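Side-chain contacts in ATP phosphoribosyltransferase regulatory subunit (Thermotoga maritima, PDB 1USY), which is probably required for the first step of histidine biosynthesis and may allow histidine to feedback-regulate ATP phosphoribosyltransferase: residues D105-L110 against S209-E214; I112-A117 against E214-V219; F239-T244 against L249-G254; E190-M195 against V221-T226; K19-F24 against L93-V98. All coordinates share one frame; numbering follows the deposited sequence.

All five contacts lie in the histidyl-tRNA synthetase-like part of the chain. Contacts 1 and 2, centres 9 Å apart, follow each other along helix 103-120, which packs first on helix 199-215 and then on the turn ending it. Contact 3, a hairpin in the mixed sheet, touches both, its centre about 12 Å from that of contact 2 and 14 Å from that of contact 1. Contacts 4 and 5, centres 29 Å apart, reach opposite ends of that sheet, strands 220-223 and 22-23. Along the chain contact 5 closes first, contacts 1, 2 and 4 interleave, and contact 3 closes last. Helix 103-120 also touches contacts 3 and 5; contact 4 joins through helix 199-215 and strand 220-223.

Contact 1: D105-L110 against S209-E214; sequences DSLEVL and SSFLQE
Leu107 and Phe211 bring the two backbones to 7.6 Å, CA to CA; Leu110, three residues on, and Leu212, next after Phe211, follow at 8.2 Å between CA atoms. Both segments are helical, and the contact is helix-helix packing between 103-120 and 199-215 in a class-II aminoacyl-tRNA synthetase fold. The outer layer belongs to Phe211, which is partly exposed. Its CG stands anti to the backbone N (chi1 180°), which carries the ring out to the neighbouring helix, where one face settles against Leu107. Leu107 CB sits 4.2 Å from the centroid of the Phe211 ring, 6° off the normal, a CH-pi contact over the ring's centre. Leu107 CD2 reaches back the other way to Phe211 CB at 4.1 Å, the two side chains sliding past each other in opposite directions. Ring atom Phe211 CE1 also comes to 3.7 Å from the carbonyl Leu107 O. Beneath lies the buried leucine pair; Leu212 there also touches Val127 and Ile129 of strand 125-131. The leucines meet at about a right angle, and a single methyl, Leu110 CD1, serves both branches, lying 3.8 Å from Leu212 CD1 and 4.0 Å from Leu212 CD2.

Contact 2: I112-A117 against E214-V219; sequences IIVESA and EKFPTV
Val114 and Glu115, neighbours on helix 103-120, share the ring of Phe216, the residue at which helix 199-215 leaves helical geometry. This is a helix packing on a type I beta turn, Phe216 to Val219, which leads from helix 199-215 into edge strand 220-223 of the synthetase-like sheet. Taking the helix from its start here, Ile112 faces away from the turn and packs on Phe12 of helix 6-16 and on Phe21. Ile113 points down to the sheet, where it meets Phe239 and Ile241. Val114 is the first to face the turn. Its CG1, anti to the backbone N at 166°, stands over the centre of the Phe216 ring, 3.5 Å from the centroid and 10° off the normal, in a CH-pi contact. The same methyl lies 4.4 Å from Val219 CG1, so one branch touches residues at both ends of the turn. The ring's opposite face is met by Lys215 CG, from the last turn of its own helix. Glu115 comes next and uses its aliphatic base: Glu115 CB is 3.7 Å from Phe216 CE2. Beyond CG its extended chain takes the carboxylate away from the ring, and Glu115 OE2 forms a salt bridge with Lys15 of helix 6-16. Ser116 turns back into its own helix. Its OG donates to Ile112 O at 2.7 Å, from the face of that carbonyl plane opposite to the one used by Ser116 N.

Contact 3: F239-T244 against L249-G254; sequences FTIYDT and LVAAGG
Ile241 and Ala251 face each other as an antiparallel hydrogen-bonded pair, and the isoleucine side chain lies along the alanine methyl. Its CB starts 3.5 Å from Ala251 CB. CG1 stays beside the same methyl at 3.6 Å, and the tip, Ile241 CD1, is again 3.6 Å from Ala251 CB; it also touches Ile113 and Val114 of helix 103-120. The second branch, Ile241 CG2, goes the other way and comes within 4.4 Å of Val250 CG1. That Val250 and Ala251 can both face Ile241 marks a classic beta bulge in the hairpin of strands 237-243 and 248-257, inside the large mixed sheet of this class-II synthetase fold. Ile241 O accepts from both residues: Val250 N approaches nearly along the C=O axis, while the bond from Ala251 N is weak at 3.4 Å. Past the bulge, on the other face of the sheet, Tyr242 CE2 leans on Leu249 CG at 4.0 Å, and the phenol oxygen bonds to Glu128. On the helix side, Phe239 holds its CG between backbone N and carbonyl carbon (chi1 77°), which lays one ring face over the Ala252-Gly253 peptide, modelled too close to be trusted in detail. With an alanine here, Leu110 and Ile113 of helix 103-120 would probably lose their aromatic neighbour. Phe239 and Gly253 also pair through their backbones, Gly253 N donating to Phe239 O at 3.1 Å.

Contact 4: E190-M195 against V221-T226; sequences EHLKTM and VEIDLT
Ile223 is gripped from two directions, by Leu192 at one branch and Met195 at the other. Its CD1 fits against the forked end of Leu192, 3.9 Å from Leu192 CD1 and 4.0 Å from Leu192 CD2, the two side chains crossing at about a right angle. Its other branch, Ile223 CG2, meets the methyl Met195 CE at 3.9 Å. Met195 gets there by a bend at its third torsion (chi3 -130°), which turns CE toward Ile223 and leaves the sulfur beside Leu225, with Met195 SD 3.9 Å from Leu225 CD2. These four residues are buried, and they pin the loop between helices 174-185 and 199-215 to edge strand 220-223 and the residues just after it. The loose side is the loop's outer surface. Lys193 and Thr194 are exposed and do not reach the strand segment; Glu190 is exposed too, but bonds to Gln213 of helix 199-215. Beyond the strand the chain turns polar: Asp224 OD1 accepts from Thr226 N at 2.7 Å in an Asx turn, while Asp224 OD2 makes salt bridges with Arg187 and with Lys157, a residue of the histidine pocket. Between loop and strand, the closest contacts are all between methyls, or methyl and sulfur. Such contacts have no preferred direction, so shape and burial probably hold the loop here, with Arg202, bonded to the carbonyls of Leu192 and Met195, likely to set its orientation.

Contact 5: K19-F24 against L93-V98; sequences KGFSPF and LGLEKV
Phe21 rests its ring on Leu95, although strand 71-83 lies between strand 22-23, which Phe21 precedes, and strand 86-98, which carries Leu95. Phe21 stands just ahead of edge strand 22-23 in the mixed sheet of this class-II synthetase fold, and its side chain reaches across on the face where helices 6-16 and 103-120 pack. Both residues set CG opposite the carbonyl carbon (chi1 -64° for Phe21 and -46° for Leu95), which turns the Phe21 ring and the Leu95 branches to each other, and the two side chains meet at about a right angle. Leu95 CD2 comes over one face of the ring, shifted toward the rim, 4.3 Å from the Phe21 centroid and 17° off the normal, a CH-pi contact. Leu95 CB also touches, 3.8 Å from Phe21 CE2. Lys19 CB, two residues earlier, lies at the ring's edge, in its plane. Ala16 and Ile112, from the two helices, also pack on Phe21. Were a serine to replace Phe21, Leu95 would probably lose its aromatic neighbour and a gap would open between the edge strand and the helices. Lys97 and Glu96 direct their charged ends away; Glu96 OE1 bonds to Tyr256 OH. What Glu96 offers the ring is its backbone oxygen: Glu96 O lies at the edge, near the ring plane, 4.1 Å from Phe21 CE2.

Contact 1: D105-L110 against S209-E214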
# COMPACT_ATOMS: atom_id res chain seq x y z
N ASP B 105 -18.88 40.13 5.68
CA ASP B 105 -17.98 39.18 5.02
C ASP B 105 -18.68 37.89 4.63
O ASP B 105 -18.43 37.37 3.53
CB ASP B 105 -16.78 38.87 5.89
CG ASP B 105 -15.77 39.97 5.84
OD1 ASP B 105 -15.43 40.40 4.73
OD2 ASP B 105 -15.27 40.49 6.86
N SER B 106 -19.56 37.39 5.51
CA SER B 106 -20.34 36.20 5.24
C SER B 106 -21.32 36.49 4.15
O SER B 106 -21.51 35.66 3.26
CB SER B 106 -21.10 35.72 6.48
OG SER B 106 -20.26 35.55 7.58
N LEU B 107 -21.95 37.66 4.21
CA LEU B 107 -22.89 38.06 3.15
C LEU B 107 -22.30 38.13 1.74
O LEU B 107 -22.95 37.70 0.79
CB LEU B 107 -23.61 39.36 3.51
CG LEU B 107 -24.29 39.33 4.90
CD1 LEU B 107 -24.54 40.75 5.43
CD2 LEU B 107 -25.57 38.50 4.87
N GLU B 108 -21.07 38.63 1.61
CA GLU B 108 -20.34 38.67 0.35
C GLU B 108 -20.13 37.26 -0.21
O GLU B 108 -20.35 37.02 -1.41
CB GLU B 108 -19.01 39.40 0.54
CG GLU B 108 -18.03 39.24 -0.61
CD GLU B 108 -17.13 40.44 -0.78
OE1 GLU B 108 -17.61 41.49 -1.26
OE2 GLU B 108 -15.93 40.34 -0.46
N VAL B 109 -19.73 36.32 0.65
CA VAL B 109 -19.66 34.91 0.23
C VAL B 109 -21.02 34.45 -0.27
O VAL B 109 -21.15 34.03 -1.41
CB VAL B 109 -19.14 33.97 1.34
CG1 VAL B 109 -19.23 32.49 0.87
CG2 VAL B 109 -17.71 34.37 1.75
N LEU B 110 -22.04 34.58 0.56
CA LEU B 110 -23.38 34.14 0.20
C LEU B 110 -23.77 34.71 -1.14
O LEU B 110 -24.37 34.03 -1.96
CB LEU B 110 -24.40 34.64 1.21
CG LEU B 110 -24.91 33.66 2.27
CD1 LEU B 110 -26.03 34.35 2.92
CD2 LEU B 110 -25.33 32.35 1.68
N SER B 209 -31.40 36.74 5.67
CA SER B 209 -32.71 36.70 5.01
C SER B 209 -33.00 37.96 4.19
O SER B 209 -33.31 37.87 3.00
CB SER B 209 -33.81 36.56 6.05
OG SER B 209 -33.70 35.33 6.72
N SER B 210 -32.87 39.12 4.83
CA SER B 210 -33.10 40.42 4.19
C SER B 210 -32.19 40.61 3.00
O SER B 210 -32.63 40.84 1.87
CB SER B 210 -32.82 41.56 5.16
OG SER B 210 -34.00 41.95 5.82
N PHE B 211 -30.92 40.50 3.28
CA PHE B 211 -29.92 40.68 2.25
C PHE B 211 -30.25 39.83 1.02
O PHE B 211 -30.29 40.32 -0.11
CB PHE B 211 -28.54 40.30 2.78
CG PHE B 211 -27.46 40.47 1.72
CD1 PHE B 211 -27.05 39.37 0.97
CD2 PHE B 211 -26.88 41.73 1.50
CE1 PHE B 211 -26.06 39.51 -0.00
CE2 PHE B 211 -25.89 41.87 0.52
CZ PHE B 211 -25.48 40.77 -0.23
N LEU B 212 -30.49 38.55 1.25
CA LEU B 212 -30.79 37.61 0.14
C LEU B 212 -32.12 37.95 -0.56
O LEU B 212 -32.21 37.98 -1.79
CB LEU B 212 -30.87 36.17 0.67
CG LEU B 212 -29.51 35.61 1.13
CD1 LEU B 212 -29.54 34.10 1.40
CD2 LEU B 212 -28.38 35.83 0.11
N GLN B 213 -33.15 38.20 0.24
CA GLN B 213 -34.49 38.51 -0.30
C GLN B 213 -34.49 39.75 -1.20
O GLN B 213 -35.07 39.75 -2.30
CB GLN B 213 -35.48 38.75 0.84
CG GLN B 213 -36.50 37.61 0.98
CD GLN B 213 -37.37 37.75 2.23
OE1 GLN B 213 -37.22 38.70 2.99
NE2 GLN B 213 -38.29 36.83 2.48
N GLU B 214 -33.84 40.80 -0.76
CA GLU B 214 -33.80 42.04 -1.56
C GLU B 214 -33.06 41.88 -2.89
O GLU B 214 -33.55 42.29 -3.95
CB GLU B 214 -33.09 43.18 -0.88

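Contact 2: I112-A117 against E214-V219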
# COMPACT_ATOMS: atom_id res chain seq x y z
N ILE B 112 -22.11 35.74 -3.77
CA ILE B 112 -21.49 35.04 -4.91
C ILE B 112 -22.01 33.59 -5.11
O ILE B 112 -22.36 33.23 -6.23
CB ILE B 112 -19.96 35.07 -4.77
CG1 ILE B 112 -19.46 36.49 -4.73
CG2 ILE B 112 -19.28 34.31 -5.89
CD1 ILE B 112 -18.03 36.58 -4.25
N ILE B 113 -22.08 32.79 -4.05
CA ILE B 113 -22.53 31.41 -4.17
C ILE B 113 -23.99 31.39 -4.66
O ILE B 113 -24.31 30.69 -5.61
CB ILE B 113 -22.39 30.60 -2.82
CG1 ILE B 113 -20.94 30.31 -2.41
CG2 ILE B 113 -23.10 29.25 -2.93
CD1 ILE B 113 -19.92 30.48 -3.42
N VAL B 114 -24.86 32.16 -4.02
CA VAL B 114 -26.27 32.21 -4.41
C VAL B 114 -26.40 32.69 -5.85
O VAL B 114 -27.08 32.04 -6.67
CB VAL B 114 -27.14 33.11 -3.47
CG1 VAL B 114 -28.52 33.44 -4.07
CG2 VAL B 114 -27.28 32.50 -2.08
N GLU B 115 -25.78 33.84 -6.17
CA GLU B 115 -25.87 34.37 -7.54
C GLU B 115 -25.37 33.34 -8.55
O GLU B 115 -25.99 33.15 -9.62
CB GLU B 115 -25.09 35.66 -7.72
CG GLU B 115 -25.12 36.17 -9.14
CD GLU B 115 -24.28 37.40 -9.34
OE1 GLU B 115 -23.93 38.05 -8.35
OE2 GLU B 115 -23.97 37.74 -10.50
N SER B 116 -24.27 32.66 -8.18
CA SER B 116 -23.73 31.60 -9.01
C SER B 116 -24.70 30.45 -9.17
O SER B 116 -24.83 29.88 -10.26
CB SER B 116 -22.41 31.06 -8.44
OG SER B 116 -21.44 32.09 -8.49
N ALA B 117 -25.39 30.09 -8.10
CA ALA B 117 -26.28 28.93 -8.15
C ALA B 117 -27.54 29.23 -8.96
O ALA B 117 -28.00 28.42 -9.77
CB ALA B 117 -26.61 28.40 -6.73
N GLU B 214 -33.84 40.80 -0.76
CA GLU B 214 -33.80 42.04 -1.56
C GLU B 214 -33.06 41.88 -2.89
O GLU B 214 -33.55 42.29 -3.95
CB GLU B 214 -33.09 43.18 -0.88
N LYS B 215 -31.89 41.28 -2.81
CA LYS B 215 -31.00 41.08 -3.98
C LYS B 215 -31.45 39.91 -4.86
O LYS B 215 -31.21 39.91 -6.08
CB LYS B 215 -29.58 40.82 -3.50
CG LYS B 215 -28.56 40.88 -4.63
CD LYS B 215 -27.59 42.05 -4.50
CE LYS B 215 -26.74 42.22 -5.75
NZ LYS B 215 -27.00 41.16 -6.74
N PHE B 216 -32.09 38.86 -4.38
CA PHE B 216 -32.53 37.74 -5.22
C PHE B 216 -34.03 37.48 -5.14
O PHE B 216 -34.47 36.61 -4.41
CB PHE B 216 -31.75 36.47 -4.85
CG PHE B 216 -30.28 36.66 -4.92
CD1 PHE B 216 -29.55 36.88 -3.78
CD2 PHE B 216 -29.64 36.65 -6.15
CE1 PHE B 216 -28.17 37.04 -3.85
CE2 PHE B 216 -28.27 36.82 -6.23
CZ PHE B 216 -27.53 37.02 -5.07
N PRO B 217 -34.82 38.25 -5.90
CA PRO B 217 -36.29 38.13 -5.81
C PRO B 217 -36.89 36.88 -6.48
O PRO B 217 -38.11 36.66 -6.34
CB PRO B 217 -36.80 39.41 -6.49
CG PRO B 217 -35.65 39.87 -7.40
CD PRO B 217 -34.38 39.31 -6.84
N THR B 218 -36.08 36.09 -7.19
CA THR B 218 -36.54 34.84 -7.81
C THR B 218 -36.01 33.59 -7.09
O THR B 218 -36.21 32.46 -7.56
CB THR B 218 -36.12 34.75 -9.31
OG1 THR B 218 -34.70 34.55 -9.41
CG2 THR B 218 -36.44 36.06 -10.09
N VAL B 219 -35.32 33.76 -5.96
CA VAL B 219 -35.03 32.58 -5.15
C VAL B 219 -35.94 32.63 -3.93
O VAL B 219 -36.30 33.69 -3.47
CB VAL B 219 -33.50 32.38 -4.75
CG1 VAL B 219 -32.53 32.96 -5.79
CG2 VAL B 219 -33.20 32.96 -3.39

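Contact 3: F239-T244 against L249-G254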
# COMPACT_ATOMS: atom_id res chain seq x y z
N PHE B 239 -25.71 27.71 5.53
CA PHE B 239 -26.63 27.74 4.41
C PHE B 239 -26.49 26.48 3.53
O PHE B 239 -25.41 25.93 3.38
CB PHE B 239 -26.43 29.02 3.59
CG PHE B 239 -25.21 28.98 2.70
CD1 PHE B 239 -25.29 28.49 1.40
CD2 PHE B 239 -23.99 29.39 3.16
CE1 PHE B 239 -24.20 28.45 0.59
CE2 PHE B 239 -22.91 29.34 2.36
CZ PHE B 239 -23.01 28.88 1.06
N THR B 240 -27.62 26.02 2.99
CA THR B 240 -27.65 25.00 1.96
C THR B 240 -28.47 25.52 0.76
O THR B 240 -29.33 26.39 0.93
CB THR B 240 -28.25 23.71 2.54
OG1 THR B 240 -29.48 24.01 3.21
CG2 THR B 240 -27.34 23.17 3.67
N ILE B 241 -28.17 25.04 -0.44
CA ILE B 241 -28.94 25.49 -1.63
C ILE B 241 -29.45 24.30 -2.42
O ILE B 241 -28.67 23.35 -2.69
CB ILE B 241 -28.12 26.43 -2.55
CG1 ILE B 241 -27.56 27.62 -1.80
CG2 ILE B 241 -28.98 27.02 -3.63
CD1 ILE B 241 -26.93 28.65 -2.74
N TYR B 242 -30.75 24.33 -2.73
CA TYR B 242 -31.37 23.24 -3.49
C TYR B 242 -31.91 23.74 -4.85
O TYR B 242 -32.43 24.87 -5.00
CB TYR B 242 -32.49 22.54 -2.69
CG TYR B 242 -32.12 22.14 -1.28
CD1 TYR B 242 -32.10 23.09 -0.25
CD2 TYR B 242 -31.80 20.82 -0.95
CE1 TYR B 242 -31.79 22.76 1.03
CE2 TYR B 242 -31.45 20.48 0.40
CZ TYR B 242 -31.44 21.46 1.37
OH TYR B 242 -31.11 21.20 2.70
N ASP B 243 -31.75 22.89 -5.86
CA ASP B 243 -32.38 23.18 -7.14
C ASP B 243 -33.65 22.34 -7.23
O ASP B 243 -33.56 21.15 -7.16
CB ASP B 243 -31.42 22.89 -8.29
CG ASP B 243 -32.09 23.01 -9.64
OD1 ASP B 243 -32.88 23.97 -9.86
OD2 ASP B 243 -31.88 22.18 -10.57
N THR B 244 -34.82 22.97 -7.37
CA THR B 244 -36.06 22.23 -7.47
C THR B 244 -36.10 21.50 -8.81
O THR B 244 -36.78 20.50 -8.94
CB THR B 244 -37.34 23.13 -7.25
OG1 THR B 244 -37.39 24.22 -8.18
CG2 THR B 244 -37.28 23.83 -5.94
N LEU B 249 -29.33 19.03 -3.87
CA LEU B 249 -28.57 19.96 -3.06
C LEU B 249 -27.43 20.43 -3.92
O LEU B 249 -26.68 19.61 -4.45
CB LEU B 249 -27.98 19.24 -1.86
CG LEU B 249 -27.61 19.95 -0.54
CD1 LEU B 249 -26.98 18.94 0.43
CD2 LEU B 249 -26.66 21.08 -0.72
N VAL B 250 -27.24 21.73 -4.01
CA VAL B 250 -26.43 22.30 -5.08
C VAL B 250 -25.27 23.17 -4.53
O VAL B 250 -24.31 23.42 -5.21
CB VAL B 250 -27.40 23.04 -6.02
CG1 VAL B 250 -26.91 24.38 -6.45
CG2 VAL B 250 -27.74 22.13 -7.18
N ALA B 251 -25.37 23.55 -3.26
CA ALA B 251 -24.40 24.45 -2.66
C ALA B 251 -24.55 24.35 -1.14
O ALA B 251 -25.59 23.95 -0.66
CB ALA B 251 -24.68 25.88 -3.14
N ALA B 252 -23.49 24.64 -0.40
CA ALA B 252 -23.49 24.58 1.08
C ALA B 252 -22.28 25.34 1.53
O ALA B 252 -21.23 25.25 0.87
CB ALA B 252 -23.43 23.17 1.62
N GLY B 253 -22.44 26.06 2.65
CA GLY B 253 -21.39 26.85 3.24
C GLY B 253 -21.71 27.27 4.65
O GLY B 253 -22.60 26.71 5.26
N GLY B 254 -20.94 28.22 5.20
CA GLY B 254 -21.22 28.71 6.54
C GLY B 254 -20.08 29.33 7.30
O GLY B 254 -18.95 29.31 6.89

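Contact 4: E190-M195 against V221-T226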
# COMPACT_ATOMS: atom_id res chain seq x y z
N GLU B 190 -40.11 35.93 7.53
CA GLU B 190 -41.04 36.84 8.15
C GLU B 190 -41.37 36.31 9.54
O GLU B 190 -41.60 37.10 10.46
CB GLU B 190 -42.27 37.02 7.26
CG GLU B 190 -41.97 37.75 5.92
CD GLU B 190 -41.23 36.92 4.85
OE1 GLU B 190 -40.88 37.47 3.76
OE2 GLU B 190 -40.97 35.71 5.07
N HIS B 191 -41.29 34.99 9.71
CA HIS B 191 -41.64 34.35 10.99
C HIS B 191 -40.56 34.51 12.03
O HIS B 191 -40.75 34.15 13.18
CB HIS B 191 -41.90 32.84 10.84
CG HIS B 191 -43.12 32.49 10.02
ND1 HIS B 191 -43.05 32.21 8.67
CD2 HIS B 191 -44.42 32.34 10.38
CE1 HIS B 191 -44.26 31.92 8.23
NE2 HIS B 191 -45.11 31.98 9.25
N LEU B 192 -39.40 35.03 11.62
CA LEU B 192 -38.26 35.16 12.54
C LEU B 192 -38.55 35.96 13.83
O LEU B 192 -37.89 35.75 14.84
CB LEU B 192 -37.02 35.73 11.85
CG LEU B 192 -36.20 34.84 10.94
CD1 LEU B 192 -35.39 35.72 9.99
CD2 LEU B 192 -35.28 33.92 11.76
N LYS B 193 -39.52 36.86 13.79
CA LYS B 193 -39.94 37.61 14.99
C LYS B 193 -40.84 36.78 15.95
O LYS B 193 -40.78 36.94 17.17
CB LYS B 193 -40.63 38.90 14.60
CG LYS B 193 -39.70 39.95 14.07
CD LYS B 193 -40.29 41.34 14.33
CE LYS B 193 -39.45 42.15 15.35
NZ LYS B 193 -39.37 43.61 15.02
N THR B 194 -41.69 35.93 15.39
CA THR B 194 -42.44 34.92 16.13
C THR B 194 -41.51 33.99 16.95
O THR B 194 -41.92 33.43 17.98
CB THR B 194 -43.25 34.03 15.11
OG1 THR B 194 -43.92 34.86 14.16
CG2 THR B 194 -44.38 33.22 15.80
N MET B 195 -40.27 33.82 16.50
CA MET B 195 -39.40 32.77 17.04
C MET B 195 -38.70 33.21 18.32
O MET B 195 -38.23 34.35 18.42
CB MET B 195 -38.39 32.31 16.00
CG MET B 195 -39.00 31.71 14.72
SD MET B 195 -37.86 30.72 13.74
CE MET B 195 -38.10 31.40 12.14
N VAL B 221 -35.94 32.23 -0.20
CA VAL B 221 -35.09 32.15 0.99
C VAL B 221 -35.88 31.59 2.16
O VAL B 221 -36.89 32.17 2.54
CB VAL B 221 -34.41 33.51 1.39
CG1 VAL B 221 -33.42 33.93 0.34
CG2 VAL B 221 -35.42 34.61 1.56
N GLU B 222 -35.42 30.47 2.71
CA GLU B 222 -36.15 29.88 3.84
C GLU B 222 -35.27 29.60 5.05
O GLU B 222 -34.05 29.53 4.98
CB GLU B 222 -36.99 28.66 3.44
CG GLU B 222 -36.80 28.18 2.04
CD GLU B 222 -37.95 27.37 1.48
OE1 GLU B 222 -38.69 27.91 0.64
OE2 GLU B 222 -38.06 26.17 1.82
N ILE B 223 -35.92 29.46 6.18
CA ILE B 223 -35.23 29.38 7.42
C ILE B 223 -35.47 28.01 8.01
O ILE B 223 -36.61 27.58 8.10
CB ILE B 223 -35.78 30.46 8.35
CG1 ILE B 223 -35.51 31.88 7.79
CG2 ILE B 223 -35.29 30.21 9.77
CD1 ILE B 223 -34.14 32.51 8.16
N ASP B 224 -34.40 27.32 8.38
CA ASP B 224 -34.51 25.95 8.94
C ASP B 224 -33.39 25.71 9.95
O ASP B 224 -32.23 25.65 9.60
CB ASP B 224 -34.43 24.90 7.83
CG ASP B 224 -34.59 23.47 8.36
OD1 ASP B 224 -34.11 23.15 9.50
OD2 ASP B 224 -35.18 22.60 7.67
N LEU B 225 -33.78 25.56 11.20
CA LEU B 225 -32.87 25.46 12.32
C LEU B 225 -32.62 24.01 12.79
O LEU B 225 -32.10 23.78 13.90
CB LEU B 225 -33.44 26.27 13.47
CG LEU B 225 -33.37 27.81 13.45
CD1 LEU B 225 -32.85 28.44 12.15
CD2 LEU B 225 -34.74 28.35 13.79
N THR B 226 -33.11 23.07 11.97
CA THR B 226 -32.70 21.71 12.32
C THR B 226 -31.24 21.53 11.83
O THR B 226 -30.48 22.49 11.72
CB THR B 226 -33.69 20.72 11.67
OG1 THR B 226 -33.73 20.89 10.26
CG2 THR B 226 -35.13 20.91 12.18

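Contact 5: K19-F24 against L93-V98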
# COMPACT_ATOMS: atom_id res chain seq x y z
N LYS B 19 -14.79 40.78 -6.01
CA LYS B 19 -14.95 40.87 -4.60
C LYS B 19 -13.58 40.70 -3.94
O LYS B 19 -13.47 40.65 -2.72
CB LYS B 19 -15.94 39.80 -4.13
CG LYS B 19 -17.39 40.01 -4.62
CD LYS B 19 -17.92 41.43 -4.35
CE LYS B 19 -19.45 41.47 -4.18
NZ LYS B 19 -19.83 42.82 -3.68
N GLY B 20 -12.52 40.63 -4.75
CA GLY B 20 -11.19 40.49 -4.21
C GLY B 20 -10.82 39.09 -3.77
O GLY B 20 -9.87 38.96 -3.01
N PHE B 21 -11.52 38.05 -4.22
CA PHE B 21 -11.04 36.71 -3.96
C PHE B 21 -9.98 36.35 -4.98
O PHE B 21 -10.06 36.74 -6.15
CB PHE B 21 -12.15 35.67 -4.00
CG PHE B 21 -13.18 35.85 -2.95
CD1 PHE B 21 -14.15 36.86 -3.06
CD2 PHE B 21 -13.17 35.02 -1.83
CE1 PHE B 21 -15.08 37.03 -2.07
CE2 PHE B 21 -14.08 35.19 -0.82
CZ PHE B 21 -15.06 36.19 -0.94
N SER B 22 -8.99 35.59 -4.55
CA SER B 22 -7.87 35.28 -5.39
C SER B 22 -7.80 33.74 -5.61
O SER B 22 -8.26 32.97 -4.76
CB SER B 22 -6.63 35.94 -4.77
OG SER B 22 -5.62 35.00 -4.61
N PRO B 23 -7.25 33.27 -6.73
CA PRO B 23 -7.37 31.86 -7.08
C PRO B 23 -6.49 30.97 -6.20
O PRO B 23 -5.44 31.37 -5.72
CB PRO B 23 -6.94 31.81 -8.55
CG PRO B 23 -6.37 33.20 -8.88
CD PRO B 23 -6.41 34.02 -7.68
N PHE B 24 -6.98 29.78 -5.89
CA PHE B 24 -6.25 28.89 -5.00
C PHE B 24 -6.29 27.51 -5.63
O PHE B 24 -7.31 26.85 -5.55
CB PHE B 24 -6.90 28.89 -3.62
CG PHE B 24 -6.29 27.92 -2.66
CD1 PHE B 24 -5.19 28.28 -1.91
CD2 PHE B 24 -6.81 26.64 -2.51
CE1 PHE B 24 -4.60 27.37 -1.01
CE2 PHE B 24 -6.24 25.73 -1.64
CZ PHE B 24 -5.14 26.09 -0.88
N LEU B 93 -16.96 24.40 -6.83
CA LEU B 93 -16.57 25.80 -6.89
C LEU B 93 -16.72 26.37 -5.50
O LEU B 93 -17.71 26.12 -4.87
CB LEU B 93 -17.45 26.60 -7.86
CG LEU B 93 -17.43 26.11 -9.30
CD1 LEU B 93 -18.18 27.06 -10.28
CD2 LEU B 93 -16.01 25.90 -9.78
N GLY B 94 -15.76 27.14 -5.02
CA GLY B 94 -15.90 27.71 -3.69
C GLY B 94 -15.10 28.91 -3.27
O GLY B 94 -14.19 29.38 -3.95
N LEU B 95 -15.47 29.44 -2.11
CA LEU B 95 -14.85 30.63 -1.57
C LEU B 95 -14.46 30.33 -0.15
O LEU B 95 -14.97 29.42 0.48
CB LEU B 95 -15.79 31.83 -1.59
CG LEU B 95 -16.59 32.11 -2.86
CD1 LEU B 95 -17.74 33.14 -2.60
CD2 LEU B 95 -15.66 32.58 -3.97
N GLU B 96 -13.54 31.13 0.35
CA GLU B 96 -13.02 31.00 1.68
C GLU B 96 -12.46 32.37 2.09
O GLU B 96 -11.56 32.89 1.43
CB GLU B 96 -11.95 29.93 1.64
CG GLU B 96 -11.94 28.97 2.81
CD GLU B 96 -13.25 28.25 3.01
OE1 GLU B 96 -13.91 28.57 4.01
OE2 GLU B 96 -13.61 27.35 2.21
N LYS B 97 -13.05 33.00 3.12
CA LYS B 97 -12.48 34.22 3.73
C LYS B 97 -12.12 34.02 5.21
O LYS B 97 -12.98 33.78 6.05
CB LYS B 97 -13.41 35.41 3.56
CG LYS B 97 -13.14 36.54 4.52
CD LYS B 97 -12.57 37.81 3.88
CE LYS B 97 -12.30 38.84 5.00
NZ LYS B 97 -11.79 40.16 4.58
N VAL B 98 -10.83 34.06 5.52
CA VAL B 98 -10.36 33.93 6.89
C VAL B 98 -9.36 35.04 7.09
O VAL B 98 -8.31 35.03 6.43
CB VAL B 98 -9.61 32.61 7.15
CG1 VAL B 98 -9.22 32.48 8.62
CG2 VAL B 98 -10.42 31.40 6.68